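Long-range contacts in 33 kDa chaperonin (Thermotoga maritima, PDB 1VQ0), which probably acts as a redox-regulated molecular chaperone, protecting thermally unfolding and oxidatively damaged proteins from irreversible aggregation: residues T18-K23 against F227-G232; R25-R30 against T63-E68. One frame throughout, in Å; residues are numbered along the deposited sequence.

Interaction 1 of 2, residues T18-K23 against F227-G232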
loop_
_atom_site.group_PDB
_atom_site.type_symbol
_atom_site.label_atom_id
_atom_site.label_comp_id
_atom_site.label_asym_id
_atom_site.label_seq_id
_atom_site.Cartn_x
_atom_site.Cartn_y
_atom_site.Cartn_z
ATOM N N THR A 18 -17.635 -9.000 -21.220
ATOM C CA THR A 18 -17.992 -7.610 -21.039
ATOM C C THR A 18 -19.378 -7.366 -21.588
ATOM O O THR A 18 -19.874 -8.141 -22.456
ATOM C CB THR A 18 -17.046 -6.682 -21.824
ATOM O OG1 THR A 18 -17.159 -6.946 -23.237
ATOM C CG2 THR A 18 -15.529 -6.929 -21.404
ATOM N N MET A 19 -19.968 -6.260 -21.107
ATOM C CA MET A 19 -21.258 -5.787 -21.584
ATOM C C MET A 19 -21.211 -4.306 -21.888
ATOM O O MET A 19 -20.350 -3.561 -21.351
ATOM C CB MET A 19 -22.363 -6.061 -20.559
ATOM C CG MET A 19 -22.827 -7.512 -20.442
ATOM S SD MET A 19 -23.846 -8.089 -21.801
ATOM C CE MET A 19 -22.687 -8.896 -22.553
ATOM N N PHE A 20 -22.128 -3.915 -22.780
ATOM C CA PHE A 20 -22.436 -2.507 -23.121
ATOM C C PHE A 20 -21.217 -1.793 -23.666
ATOM O O PHE A 20 -20.640 -0.945 -22.995
ATOM C CB PHE A 20 -23.024 -1.760 -21.920
ATOM C CG PHE A 20 -24.147 -2.501 -21.241
ATOM C CD1 PHE A 20 -25.188 -3.041 -21.990
ATOM C CD2 PHE A 20 -24.130 -2.734 -19.865
ATOM C CE1 PHE A 20 -26.215 -3.736 -21.388
ATOM C CE2 PHE A 20 -25.153 -3.447 -19.249
ATOM C CZ PHE A 20 -26.215 -3.940 -20.022
ATOM N N ASP A 21 -20.845 -2.191 -24.891
ATOM C CA ASP A 21 -19.669 -1.698 -25.629
ATOM C C ASP A 21 -18.447 -1.676 -24.763
ATOM O O ASP A 21 -17.754 -0.665 -24.725
ATOM C CB ASP A 21 -19.898 -0.281 -26.226
ATOM C CG ASP A 21 -21.096 -0.213 -27.139
ATOM O OD1 ASP A 21 -21.226 -1.094 -28.019
ATOM O OD2 ASP A 21 -21.960 0.698 -27.048
ATOM N N HIS A 22 -18.221 -2.782 -24.046
ATOM C CA HIS A 22 -17.010 -2.983 -23.247
ATOM C C HIS A 22 -16.831 -2.032 -22.074
ATOM O O HIS A 22 -15.722 -1.914 -21.549
ATOM C CB HIS A 22 -15.751 -2.938 -24.137
ATOM C CG HIS A 22 -15.706 -4.033 -25.143
ATOM N ND1 HIS A 22 -16.159 -3.866 -26.439
ATOM C CD2 HIS A 22 -15.297 -5.316 -25.047
ATOM C CE1 HIS A 22 -16.029 -5.001 -27.093
ATOM N NE2 HIS A 22 -15.511 -5.897 -26.272
ATOM N N LYS A 23 -17.897 -1.354 -21.653
ATOM C CA LYS A 23 -17.823 -0.440 -20.486
ATOM C C LYS A 23 -17.960 -1.156 -19.153
ATOM O O LYS A 23 -17.602 -0.603 -18.119
ATOM C CB LYS A 23 -18.873 0.663 -20.626
ATOM C CG LYS A 23 -18.620 1.494 -21.864
ATOM C CD LYS A 23 -19.215 2.887 -21.799
ATOM C CE LYS A 23 -19.121 3.567 -23.137
ATOM N NZ LYS A 23 -20.204 4.610 -23.146
ATOM N N PHE A 227 -27.941 -8.327 -15.957
ATOM C CA PHE A 227 -27.823 -7.342 -17.021
ATOM C C PHE A 227 -29.125 -7.009 -17.674
ATOM O O PHE A 227 -29.164 -6.140 -18.552
ATOM C CB PHE A 227 -26.801 -7.814 -18.055
ATOM C CG PHE A 227 -25.425 -7.752 -17.546
ATOM C CD1 PHE A 227 -24.806 -6.518 -17.365
ATOM C CD2 PHE A 227 -24.770 -8.906 -17.114
ATOM C CE1 PHE A 227 -23.543 -6.441 -16.829
ATOM C CE2 PHE A 227 -23.501 -8.846 -16.607
ATOM C CZ PHE A 227 -22.879 -7.613 -16.449
ATOM N N GLY A 228 -30.190 -7.706 -17.267
ATOM C CA GLY A 228 -31.554 -7.448 -17.812
ATOM C C GLY A 228 -31.822 -8.088 -19.159
ATOM O O GLY A 228 -32.935 -8.171 -19.548
ATOM N N GLU A 229 -30.768 -8.537 -19.832
ATOM C CA GLU A 229 -30.794 -9.310 -21.063
ATOM C C GLU A 229 -29.711 -10.403 -20.959
ATOM O O GLU A 229 -28.856 -10.340 -20.081
ATOM C CB GLU A 229 -30.494 -8.395 -22.248
ATOM C CG GLU A 229 -29.061 -7.891 -22.288
ATOM C CD GLU A 229 -28.926 -6.474 -22.799
ATOM O OE1 GLU A 229 -29.210 -5.529 -22.015
ATOM O OE2 GLU A 229 -28.515 -6.328 -23.969
ATOM N N LYS A 230 -29.736 -11.382 -21.851
ATOM C CA LYS A 230 -28.678 -12.378 -21.947
ATOM C C LYS A 230 -27.338 -11.735 -22.328
ATOM O O LYS A 230 -27.275 -10.743 -23.043
ATOM C CB LYS A 230 -29.010 -13.490 -22.953
ATOM C CG LYS A 230 -29.891 -14.611 -22.368
ATOM C CD LYS A 230 -30.535 -15.475 -23.456
ATOM C CE LYS A 230 -31.716 -16.339 -22.935
ATOM N NZ LYS A 230 -32.652 -16.626 -24.064
ATOM N N VAL A 231 -26.252 -12.309 -21.831
ATOM C CA VAL A 231 -24.939 -11.777 -22.184
ATOM C C VAL A 231 -24.598 -12.234 -23.601
ATOM O O VAL A 231 -25.301 -13.046 -24.171
ATOM C CB VAL A 231 -23.836 -12.157 -21.182
ATOM C CG1 VAL A 231 -24.076 -11.438 -19.876
ATOM C CG2 VAL A 231 -23.676 -13.700 -20.995
ATOM N N GLY A 232 -23.525 -11.682 -24.132
ATOM C CA GLY A 232 -23.046 -12.016 -25.437
ATOM C C GLY A 232 -21.922 -13.022 -25.346
ATOM O O GLY A 232 -22.086 -14.087 -24.747
HETATM O O HOH W 1 -20.612 -11.185 -22.813
#
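M19 lays its side chain over one face of the F227 ring, with CG above the middle, 3.7 Å from the ring centroid and only 8° off the normal: a CH-pi contact. SD follows above the same face at 4.8 Å from the centroid, a more distant Met-aromatic contact. Two bends in the M19 chain, at chi2 and chi3 (101°), then carry the methyl away from the ring to V231, where CE lies 3.7 Å from V231 CB. F20 meets F227 differently: its CE2 corner comes to 3.6 Å from F227 CD1 at the edge of the F227 ring, the two planes 67° apart. This apolar cluster is the tight part of the contact. An alanine in place of F227 would probably leave the M19 methylene chain without its platform and F20 without its aromatic neighbour, opening a gap between them. The solvent side is looser and more polar. E229, exposed, brings OE1 to the edge of the F20 ring, 3.5 Å from CE1, and a water accepts a weak hydrogen bond from G232 N while donating to T18 O. A type I' turn from F20 to K23 reverses the chain. The contact joins the end of strand 13-19 and this hairpin turn to the loop leaving helix 219-227; I200 of helix 194-205 touches both phenylalanines, while F26 of strand 24-30 packs on M19 and V231.

Interaction 2 of 2, residues R25-R30 against T63-E68; sequences RFSIVR and TPWLAE. With EDO (1,2-ethanediol), chain F.
R25 NH2, stacked with its guanidinium on W65, is gripped by two oxygens: Q186 OE1 of strand 176-187 and O2 of a 1,2-ethanediol, the latter 3.0 Å from NH2 with an N-H...O angle of 154° and lying at the edge of the guanidinium. The diol, probably from the crystallisation liquor, is itself hydrogen-bonded to E160 and W72. R25 reaches across the indole as an extended chain; chi1 of 73° sets CG between the backbone N and the carbonyl carbon, and from CG to NE the chain stays extended over the ring. CD sits over the five-membered ring, 3.5 Å from its centroid, as a CH-pi contact, and NE follows at 3.5 Å from W65 CD2. The guanidinium lies flat, its plane 9° from that of the indole, in an off-centre cation-pi stack with CZ 4.1 Å from the centroid of the five-membered ring. P64 CB lies over the opposite face of the indole, toward the ring's rim, so the indole sits between proline and arginine. The far end of W65 reaches the strand itself: CH2 is 3.3 Å from S27 CB, and CZ2 is 3.5 Å from F26 O at the ring edge. S27 OG is 3.9 Å from P64 CG, but its hydrogen bond goes to L61 O, near the end of helix 46-62. The arrangement is a cation-pi stack joining strand 24-30 of the large mixed sheet to the short 3-10 segment 63-65 that follows helix 46-62.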
loop_
_atom_site.group_PDB
_atom_site.type_symbol
_atom_site.label_atom_id
_atom_site.label_comp_id
_atom_site.label_asym_id
_atom_site.label_seq_id
_atom_site.Cartn_x
_atom_site.Cartn_y
_atom_site.Cartn_z
ATOM N N ARG A 25 -17.326 -5.130 -17.315
ATOM C CA ARG A 25 -16.750 -6.468 -17.358
ATOM C C ARG A 25 -17.367 -7.315 -16.242
ATOM O O ARG A 25 -17.787 -6.799 -15.218
ATOM C CB ARG A 25 -15.198 -6.430 -17.283
ATOM C CG ARG A 25 -14.593 -6.084 -15.935
ATOM C CD ARG A 25 -13.077 -5.839 -15.997
ATOM N NE ARG A 25 -12.501 -5.594 -14.680
ATOM C CZ ARG A 25 -11.248 -5.203 -14.450
ATOM N NH1 ARG A 25 -10.409 -4.897 -15.428
ATOM N NH2 ARG A 25 -10.821 -5.115 -13.221
ATOM N N PHE A 26 -17.482 -8.617 -16.496
ATOM C CA PHE A 26 -18.032 -9.529 -15.506
ATOM C C PHE A 26 -17.236 -10.830 -15.496
ATOM O O PHE A 26 -16.644 -11.220 -16.527
ATOM C CB PHE A 26 -19.520 -9.846 -15.776
ATOM C CG PHE A 26 -19.762 -10.578 -17.064
ATOM C CD1 PHE A 26 -19.565 -11.953 -17.140
ATOM C CD2 PHE A 26 -20.150 -9.887 -18.201
ATOM C CE1 PHE A 26 -19.726 -12.613 -18.334
ATOM C CE2 PHE A 26 -20.309 -10.535 -19.398
ATOM C CZ PHE A 26 -20.089 -11.913 -19.454
ATOM N N SER A 27 -17.380 -11.532 -14.371
ATOM C CA SER A 27 -16.660 -12.726 -13.939
ATOM C C SER A 27 -17.695 -13.482 -13.125
ATOM O O SER A 27 -18.354 -12.864 -12.284
ATOM C CB SER A 27 -15.566 -12.287 -12.918
ATOM O OG SER A 27 -14.489 -13.116 -13.020
ATOM N N ILE A 28 -17.821 -14.789 -13.315
ATOM C CA ILE A 28 -18.648 -15.636 -12.426
ATOM C C ILE A 28 -17.992 -17.020 -12.329
ATOM O O ILE A 28 -17.484 -17.573 -13.309
ATOM C CB ILE A 28 -20.123 -15.737 -12.923
ATOM C CG1 ILE A 28 -21.003 -16.508 -11.948
ATOM C CG2 ILE A 28 -20.192 -16.442 -14.300
ATOM C CD1 ILE A 28 -22.518 -16.235 -12.113
ATOM N N VAL A 29 -17.955 -17.551 -11.131
ATOM C CA VAL A 29 -17.067 -18.705 -10.846
ATOM C C VAL A 29 -17.827 -19.706 -9.990
ATOM O O VAL A 29 -18.595 -19.327 -9.112
ATOM C CB VAL A 29 -15.698 -18.286 -10.225
ATOM C CG1 VAL A 29 -15.816 -17.849 -8.751
ATOM C CG2 VAL A 29 -14.664 -19.402 -10.376
ATOM N N ARG A 30 -17.676 -20.970 -10.336
ATOM C CA ARG A 30 -18.094 -22.070 -9.487
ATOM C C ARG A 30 -16.841 -22.881 -9.180
ATOM O O ARG A 30 -16.214 -23.458 -10.085
ATOM C CB ARG A 30 -19.083 -22.971 -10.218
ATOM C CG ARG A 30 -20.456 -22.350 -10.434
ATOM C CD ARG A 30 -21.465 -22.714 -9.388
ATOM N NE ARG A 30 -22.374 -23.756 -9.857
ATOM C CZ ARG A 30 -23.003 -24.648 -9.098
ATOM N NH1 ARG A 30 -22.830 -24.692 -7.779
ATOM N NH2 ARG A 30 -23.781 -25.558 -9.696
ATOM N N THR A 63 -8.978 -13.098 -11.857
ATOM C CA THR A 63 -7.980 -13.736 -12.793
ATOM C C THR A 63 -8.043 -13.343 -14.263
ATOM O O THR A 63 -6.986 -13.231 -14.878
ATOM C CB THR A 63 -7.950 -15.265 -12.746
ATOM O OG1 THR A 63 -9.272 -15.799 -12.826
ATOM C CG2 THR A 63 -7.376 -15.765 -11.377
ATOM N N PRO A 64 -9.234 -13.192 -14.856
ATOM C CA PRO A 64 -9.310 -12.884 -16.328
ATOM C C PRO A 64 -8.695 -11.560 -16.679
ATOM O O PRO A 64 -8.453 -11.296 -17.829
ATOM C CB PRO A 64 -10.808 -12.787 -16.591
ATOM C CG PRO A 64 -11.417 -13.500 -15.441
ATOM C CD PRO A 64 -10.571 -13.307 -14.264
ATOM N N TRP A 65 -8.435 -10.743 -15.655
ATOM C CA TRP A 65 -8.068 -9.339 -15.840
ATOM C C TRP A 65 -6.674 -9.049 -15.380
ATOM O O TRP A 65 -6.221 -7.930 -15.472
ATOM C CB TRP A 65 -9.090 -8.427 -15.158
ATOM C CG TRP A 65 -10.487 -8.755 -15.568
ATOM C CD1 TRP A 65 -10.944 -8.989 -16.869
ATOM C CD2 TRP A 65 -11.614 -8.938 -14.720
ATOM N NE1 TRP A 65 -12.277 -9.314 -16.840
ATOM C CE2 TRP A 65 -12.715 -9.282 -15.541
ATOM C CE3 TRP A 65 -11.816 -8.847 -13.349
ATOM C CZ2 TRP A 65 -13.983 -9.540 -15.021
ATOM C CZ3 TRP A 65 -13.105 -9.082 -12.822
ATOM C CH2 TRP A 65 -14.160 -9.413 -13.662
ATOM N N LEU A 66 -5.951 -10.072 -14.948
ATOM C CA LEU A 66 -4.530 -9.880 -14.573
ATOM C C LEU A 66 -3.598 -9.655 -15.784
ATOM O O LEU A 66 -3.923 -10.054 -16.902
ATOM C CB LEU A 66 -4.058 -11.052 -13.708
ATOM C CG LEU A 66 -4.974 -11.361 -12.550
ATOM C CD1 LEU A 66 -4.455 -12.570 -11.723
ATOM C CD2 LEU A 66 -5.132 -10.108 -11.670
ATOM N N ALA A 67 -2.462 -8.970 -15.565
ATOM C CA ALA A 67 -1.449 -8.882 -16.594
ATOM C C ALA A 67 -0.794 -10.256 -16.829
ATOM O O ALA A 67 -1.065 -11.197 -16.134
ATOM C CB ALA A 67 -0.422 -7.842 -16.217
ATOM N N GLU A 68 0.055 -10.380 -17.845
ATOM C CA GLU A 68 0.708 -11.668 -18.167
ATOM C C GLU A 68 1.715 -12.006 -17.061
ATOM O O GLU A 68 2.531 -11.190 -16.705
ATOM C CB GLU A 68 1.452 -11.529 -19.506
ATOM C CG GLU A 68 2.090 -12.843 -20.021
ATOM C CD GLU A 68 3.137 -12.657 -21.151
ATOM O OE1 GLU A 68 3.551 -11.490 -21.474
ATOM O OE2 GLU A 68 3.553 -13.700 -21.718
HETATM C C1 EDO F . -6.648 -6.423 -10.639
HETATM O O1 EDO F . -6.560 -5.514 -9.561
HETATM C C2 EDO F . -6.878 -5.841 -12.035
HETATM O O2 EDO F . -8.025 -4.971 -12.154
#

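How the interactions relate
The centres of interactions 1 and 2 lie about 15 Å apart. They share one mixed sheet: residues 18-23 finish strand 13-19 and turn toward strand 24-30, its antiparallel neighbour, which supplies residues 25-30. Along the chain the order is 18-23, 25-30, 63-68, 227-232, so interaction 2 falls wholly between the two halves of interaction 1. F26 links them directly, its ring packing against F227, with F26 CD2 3.9 Å from F227 CE2. The hairpin thus meets two connections far apart in sequence: the one after helix 46-62 and the one after helix 219-227, which leads to strand 235-241.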